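Local structure of inosine-uridine nucleoside N-ribohydrolase (Xanthomonas oryzae pv. oryzae, 4KL0) at residues E266-N271 and L276-F281; N259-L264 and A306-V311. The protein binds calcium and is probably a nucleoside hydrolase that cleaves N-glycosidic bonds, although its own activity is not established. One frame throughout, in Å; residues are numbered along the deposited sequence.

Interaction 1: residues E266-N271 and L276-F281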
loop_
_atom_site.group_PDB
_atom_site.type_symbol
_atom_site.label_atom_id
_atom_site.label_comp_id
_atom_site.label_asym_id
_atom_site.label_seq_id
_atom_site.Cartn_x
_atom_site.Cartn_y
_atom_site.Cartn_z
ATOM N N GLU A 266 -14.612 8.865 19.134
ATOM C CA GLU A 266 -14.624 9.576 20.434
ATOM C C GLU A 266 -14.373 11.056 20.196
ATOM O O GLU A 266 -14.985 11.924 20.850
ATOM C CB GLU A 266 -13.589 8.977 21.389
ATOM C CG GLU A 266 -14.016 7.550 21.811
ATOM C CD GLU A 266 -13.072 6.829 22.766
ATOM O OE1 GLU A 266 -11.900 7.260 22.976
ATOM O OE2 GLU A 266 -13.540 5.799 23.317
ATOM N N GLY A 267 -13.534 11.338 19.204
ATOM C CA GLY A 267 -13.089 12.711 18.936
ATOM C C GLY A 267 -14.254 13.499 18.381
ATOM O O GLY A 267 -14.482 14.657 18.770
ATOM N N ILE A 268 -15.005 12.866 17.484
ATOM C CA ILE A 268 -16.174 13.449 16.833
ATOM C C ILE A 268 -17.273 13.631 17.877
ATOM O O ILE A 268 -17.895 14.691 17.946
ATOM C CB ILE A 268 -16.689 12.582 15.696
ATOM C CG1 ILE A 268 -15.745 12.674 14.488
ATOM C CG2 ILE A 268 -18.118 13.013 15.276
ATOM C CD1 ILE A 268 -16.058 11.630 13.409
ATOM N N GLN A 269 -17.494 12.591 18.685
ATOM C CA GLN A 269 -18.448 12.685 19.816
ATOM C C GLN A 269 -18.227 13.939 20.677
ATOM O O GLN A 269 -19.191 14.614 21.073
ATOM C CB GLN A 269 -18.338 11.446 20.693
ATOM C CG GLN A 269 -19.436 10.456 20.535
ATOM C CD GLN A 269 -19.505 9.508 21.723
ATOM O OE1 GLN A 269 -18.517 9.324 22.484
ATOM N NE2 GLN A 269 -20.670 8.924 21.912
ATOM N N ALA A 270 -16.969 14.261 20.959
ATOM C CA ALA A 270 -16.646 15.434 21.749
ATOM C C ALA A 270 -16.435 16.714 20.892
ATOM O O ALA A 270 -15.953 17.725 21.405
ATOM C CB ALA A 270 -15.420 15.142 22.608
ATOM N N ASN A 271 -16.829 16.673 19.614
ATOM C CA ASN A 271 -16.695 17.814 18.685
ATOM C C ASN A 271 -15.242 18.345 18.663
ATOM O O ASN A 271 -15.036 19.571 18.601
ATOM C CB ASN A 271 -17.675 18.962 19.059
ATOM C CG ASN A 271 -18.295 19.669 17.827
ATOM O OD1 ASN A 271 -17.912 19.427 16.663
ATOM N ND2 ASN A 271 -19.281 20.555 18.097
ATOM N N LEU A 276 -15.958 17.623 11.254
ATOM C CA LEU A 276 -16.552 16.271 11.174
ATOM C C LEU A 276 -17.650 16.140 12.202
ATOM O O LEU A 276 -17.603 16.784 13.244
ATOM C CB LEU A 276 -15.505 15.158 11.403
ATOM C CG LEU A 276 -14.255 15.228 10.521
ATOM C CD1 LEU A 276 -13.427 13.937 10.703
ATOM C CD2 LEU A 276 -14.623 15.414 9.082
ATOM N N ASP A 277 -18.667 15.349 11.896
ATOM C CA ASP A 277 -19.729 15.150 12.874
ATOM C C ASP A 277 -20.267 13.725 12.820
ATOM O O ASP A 277 -19.830 12.933 11.984
ATOM C CB ASP A 277 -20.858 16.160 12.683
ATOM C CG ASP A 277 -21.378 16.201 11.258
ATOM O OD1 ASP A 277 -21.276 15.188 10.529
ATOM O OD2 ASP A 277 -21.885 17.271 10.832
ATOM N N THR A 278 -21.191 13.408 13.718
ATOM C CA THR A 278 -21.695 12.030 13.817
ATOM C C THR A 278 -22.275 11.581 12.483
ATOM O O THR A 278 -22.136 10.399 12.089
ATOM C CB THR A 278 -22.734 11.902 14.941
ATOM O OG1 THR A 278 -22.126 12.180 16.214
ATOM C CG2 THR A 278 -23.332 10.472 14.950
ATOM N N ALA A 279 -22.919 12.507 11.778
ATOM C CA ALA A 279 -23.477 12.251 10.455
ATOM C C ALA A 279 -22.410 11.911 9.430
ATOM O O ALA A 279 -22.625 11.089 8.515
ATOM C CB ALA A 279 -24.255 13.463 9.977
ATOM N N TRP A 280 -21.253 12.533 9.560
ATOM C CA TRP A 280 -20.215 12.234 8.601
ATOM C C TRP A 280 -19.693 10.824 8.900
ATOM O O TRP A 280 -19.372 10.069 7.984
ATOM C CB TRP A 280 -19.083 13.224 8.716
ATOM C CG TRP A 280 -17.895 12.777 7.986
ATOM C CD1 TRP A 280 -17.612 13.005 6.682
ATOM C CD2 TRP A 280 -16.814 11.980 8.503
ATOM N NE1 TRP A 280 -16.409 12.450 6.351
ATOM C CE2 TRP A 280 -15.894 11.805 7.449
ATOM C CE3 TRP A 280 -16.530 11.423 9.754
ATOM C CZ2 TRP A 280 -14.702 11.069 7.594
ATOM C CZ3 TRP A 280 -15.344 10.718 9.916
ATOM C CH2 TRP A 280 -14.437 10.545 8.833
ATOM N N PHE A 281 -19.651 10.478 10.174
ATOM C CA PHE A 281 -19.121 9.171 10.569
ATOM C C PHE A 281 -20.044 8.027 10.088
ATOM O O PHE A 281 -19.577 7.067 9.443
ATOM C CB PHE A 281 -18.913 9.084 12.065
ATOM C CG PHE A 281 -18.244 7.811 12.497
ATOM C CD1 PHE A 281 -18.969 6.624 12.615
ATOM C CD2 PHE A 281 -16.894 7.802 12.825
ATOM C CE1 PHE A 281 -18.351 5.433 12.995
ATOM C CE2 PHE A 281 -16.280 6.603 13.220
ATOM C CZ PHE A 281 -17.030 5.421 13.320
#

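Interaction 2: residues N259-L264 and A306-V311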
loop_
_atom_site.group_PDB
_atom_site.type_symbol
_atom_site.label_atom_id
_atom_site.label_comp_id
_atom_site.label_asym_id
_atom_site.label_seq_id
_atom_site.Cartn_x
_atom_site.Cartn_y
_atom_site.Cartn_z
ATOM N N ASN A 259 -8.703 0.526 17.048
ATOM C CA ASN A 259 -8.366 1.668 17.904
ATOM C C ASN A 259 -8.368 2.999 17.127
ATOM O O ASN A 259 -8.862 4.027 17.644
ATOM C CB ASN A 259 -7.106 1.402 18.739
ATOM C CG ASN A 259 -7.254 0.160 19.652
ATOM O OD1 ASN A 259 -8.330 -0.076 20.252
ATOM N ND2 ASN A 259 -6.168 -0.636 19.764
ATOM N N ALA A 260 -7.842 3.020 15.890
ATOM C CA ALA A 260 -7.935 4.217 15.047
ATOM C C ALA A 260 -9.389 4.687 14.913
ATOM O O ALA A 260 -9.725 5.905 15.018
ATOM C CB ALA A 260 -7.335 3.931 13.633
ATOM N N LEU A 261 -10.295 3.743 14.703
ATOM C CA LEU A 261 -11.669 4.102 14.470
ATOM C C LEU A 261 -12.339 4.589 15.789
ATOM O O LEU A 261 -13.160 5.531 15.781
ATOM C CB LEU A 261 -12.407 2.925 13.889
ATOM C CG LEU A 261 -13.682 3.435 13.265
ATOM C CD1 LEU A 261 -13.381 4.419 12.095
ATOM C CD2 LEU A 261 -14.521 2.247 12.809
ATOM N N LYS A 262 -11.935 3.938 16.875
ATOM C CA LYS A 262 -12.409 4.310 18.219
ATOM C C LYS A 262 -11.997 5.748 18.498
ATOM O O LYS A 262 -12.816 6.582 18.927
ATOM C CB LYS A 262 -11.792 3.374 19.259
ATOM C CG LYS A 262 -12.081 3.728 20.733
ATOM C CD LYS A 262 -11.536 2.607 21.669
ATOM C CE LYS A 262 -11.880 2.921 23.138
ATOM N NZ LYS A 262 -10.813 2.539 24.145
ATOM N N GLY A 263 -10.733 6.053 18.226
ATOM C CA GLY A 263 -10.236 7.406 18.464
ATOM C C GLY A 263 -10.983 8.425 17.609
ATOM O O GLY A 263 -11.293 9.548 18.061
ATOM N N LEU A 264 -11.302 8.072 16.371
ATOM C CA LEU A 264 -12.023 9.004 15.484
ATOM C C LEU A 264 -13.486 9.234 15.970
ATOM O O LEU A 264 -14.011 10.364 16.084
ATOM C CB LEU A 264 -11.901 8.482 14.029
ATOM C CG LEU A 264 -12.712 9.138 12.919
ATOM C CD1 LEU A 264 -12.262 10.624 12.825
ATOM C CD2 LEU A 264 -12.579 8.439 11.563
ATOM N N ALA A 306 -20.542 -0.143 21.003
ATOM C CA ALA A 306 -21.806 -0.251 20.303
ATOM C C ALA A 306 -21.774 0.249 18.875
ATOM O O ALA A 306 -22.720 0.042 18.117
ATOM C CB ALA A 306 -22.960 0.415 21.112
ATOM N N ILE A 307 -20.680 0.928 18.496
ATOM C CA ILE A 307 -20.497 1.417 17.121
ATOM C C ILE A 307 -19.731 0.411 16.195
ATOM O O ILE A 307 -20.138 0.186 15.035
ATOM C CB ILE A 307 -19.743 2.766 17.130
ATOM C CG1 ILE A 307 -20.650 3.845 17.742
ATOM C CG2 ILE A 307 -19.339 3.135 15.705
ATOM C CD1 ILE A 307 -21.848 4.164 16.856
ATOM N N TRP A 308 -18.648 -0.158 16.719
ATOM C CA TRP A 308 -17.850 -1.195 16.005
ATOM C C TRP A 308 -18.748 -2.174 15.249
ATOM O O TRP A 308 -18.619 -2.323 14.015
ATOM C CB TRP A 308 -16.893 -1.914 16.957
ATOM C CG TRP A 308 -15.877 -2.889 16.294
ATOM C CD1 TRP A 308 -15.635 -4.190 16.652
ATOM C CD2 TRP A 308 -14.966 -2.601 15.200
ATOM N NE1 TRP A 308 -14.644 -4.734 15.851
ATOM C CE2 TRP A 308 -14.216 -3.772 14.960
ATOM C CE3 TRP A 308 -14.720 -1.462 14.409
ATOM C CZ2 TRP A 308 -13.234 -3.846 13.957
ATOM C CZ3 TRP A 308 -13.740 -1.531 13.417
ATOM C CH2 TRP A 308 -13.019 -2.709 13.200
ATOM N N PRO A 309 -19.750 -2.789 15.949
ATOM C CA PRO A 309 -20.643 -3.696 15.207
ATOM C C PRO A 309 -21.447 -3.072 14.068
ATOM O O PRO A 309 -21.874 -3.741 13.129
ATOM C CB PRO A 309 -21.623 -4.197 16.297
ATOM C CG PRO A 309 -20.895 -4.036 17.579
ATOM C CD PRO A 309 -20.046 -2.776 17.390
ATOM N N GLN A 310 -21.731 -1.786 14.127
ATOM C CA GLN A 310 -22.501 -1.234 13.009
ATOM C C GLN A 310 -21.650 -0.874 11.782
ATOM O O GLN A 310 -22.169 -0.605 10.660
ATOM C CB GLN A 310 -23.245 0.020 13.455
ATOM C CG GLN A 310 -24.422 -0.254 14.380
ATOM C CD GLN A 310 -25.187 1.015 14.573
ATOM O OE1 GLN A 310 -25.602 1.637 13.592
ATOM N NE2 GLN A 310 -25.263 1.482 15.806
ATOM N N VAL A 311 -20.337 -0.819 11.990
ATOM C CA VAL A 311 -19.486 -0.412 10.872
ATOM C C VAL A 311 -19.492 -1.518 9.835
ATOM O O VAL A 311 -19.399 -2.700 10.202
ATOM C CB VAL A 311 -18.055 -0.116 11.350
ATOM C CG1 VAL A 311 -17.122 -0.004 10.136
ATOM C CG2 VAL A 311 -18.061 1.172 12.186
#

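Interaction 1: residues E266-N271 and L276-F281
I268, in the last turn of helix 248-269, is the residue through which E266-N271 meets L276-F281, and each of its three outer carbons has its own partners. CG1 stands beside the backbone N (chi1 -73°) and lies against CB of L276, while the extended second torsion carries CD1 onward to the two aromatic rings. There CD1 of I268 sits 3.7 Å from CZ3 of W280, at the rim of the indole and close to its plane, and 4.0 Å from CD2 of F281, again at a ring edge. One face of that indole is taken from within its own segment: CD2 of L276 lies 4.1 Å above the W280 ring plane, over its centre. The other branch of I268, CG2, presses on main chain instead, 3.3 Å from the carbonyl C of D277, with the amide of T278 next to it. Further along, N271 makes only a loose approach to L276, and its main part is in the backbone. With positive phi it is the C' residue of a Schellman motif, its N bonded to the O of I268 at 2.8 Å and the N of L272 to the O of G267. On the other segment, D277 is the N-cap of helix 278-285, its OD1 accepting from N of W280 at 2.8 Å. F281 also meets the ring of W265 edge to face. The whole is two consecutive helices joined by a short loop, the first ended by a Schellman motif and the second begun by an Asp N-cap, with I268 of the first packed on the start of the second.

Interaction 2: residues N259-L264 and A306-V311
L261 swings CG to the far side of its CA-CB bond from the backbone N (chi1 -163°), and a second torsion of 62° turns CD1 aside and leaves CD2 extending the chain, anti to CA, as the methyl meeting A306-V311. W308 likewise has CG opposite its backbone N (chi1 -172°), and, with the turn of its second torsion, its six-membered ring edge faces that methyl. CD2 of L261 lies 3.9 Å from CZ3 of W308, at the ring edge and in the plane of the indole, with CE3 hardly farther off; the leucine therefore abuts the rim, and the two side chains run at a slant to each other. From V311 the approach is different. Its CG2 stands beside the backbone N and meets CD2 of L261 tip to tip at 3.8 Å, methyl against methyl. A single leucine methyl thus touches both an aromatic rim and a valine branch, and all three residues are buried. The polar atom of the indole is satisfied elsewhere, since NE1 of W308 is hydrogen-bonded to OE2 of E240, a bond that helps fix how the ring is turned. W308 and V311 can serve the same leucine because the chain turns tightly between them: residues 308-310 form a 3-10 segment, and N of V311 bonds to O of W308 at 3.1 Å. F304 and F285 also touch L261, extending the apolar surroundings. The contact is a small hydrophobic junction, away from the calcium site, in which the flank of a long helix receives the short 3-10 turn that follows helix 304-307.

Overall arrangement
Both interactions draw on helix 248-269, interaction 1 at its C-terminal end and interaction 2 about two turns earlier, with centres 11 Å apart. Along the chain, interaction 1 is nested inside the loop closed by interaction 2. The nested contact is local and only partly buried, the other fully buried and smaller. Across the segments both are apolar; the first also has capping bonds at its helix ends, while the second has a polar indole N-H held by E240. They merge through F281, whose CE2 lies 3.8 Å from CD1 of L261, and through W280 and L276, which pack on L264. One helix thus uses the same device, a methyl at a ring edge, at its C-terminal end and on its buried flank.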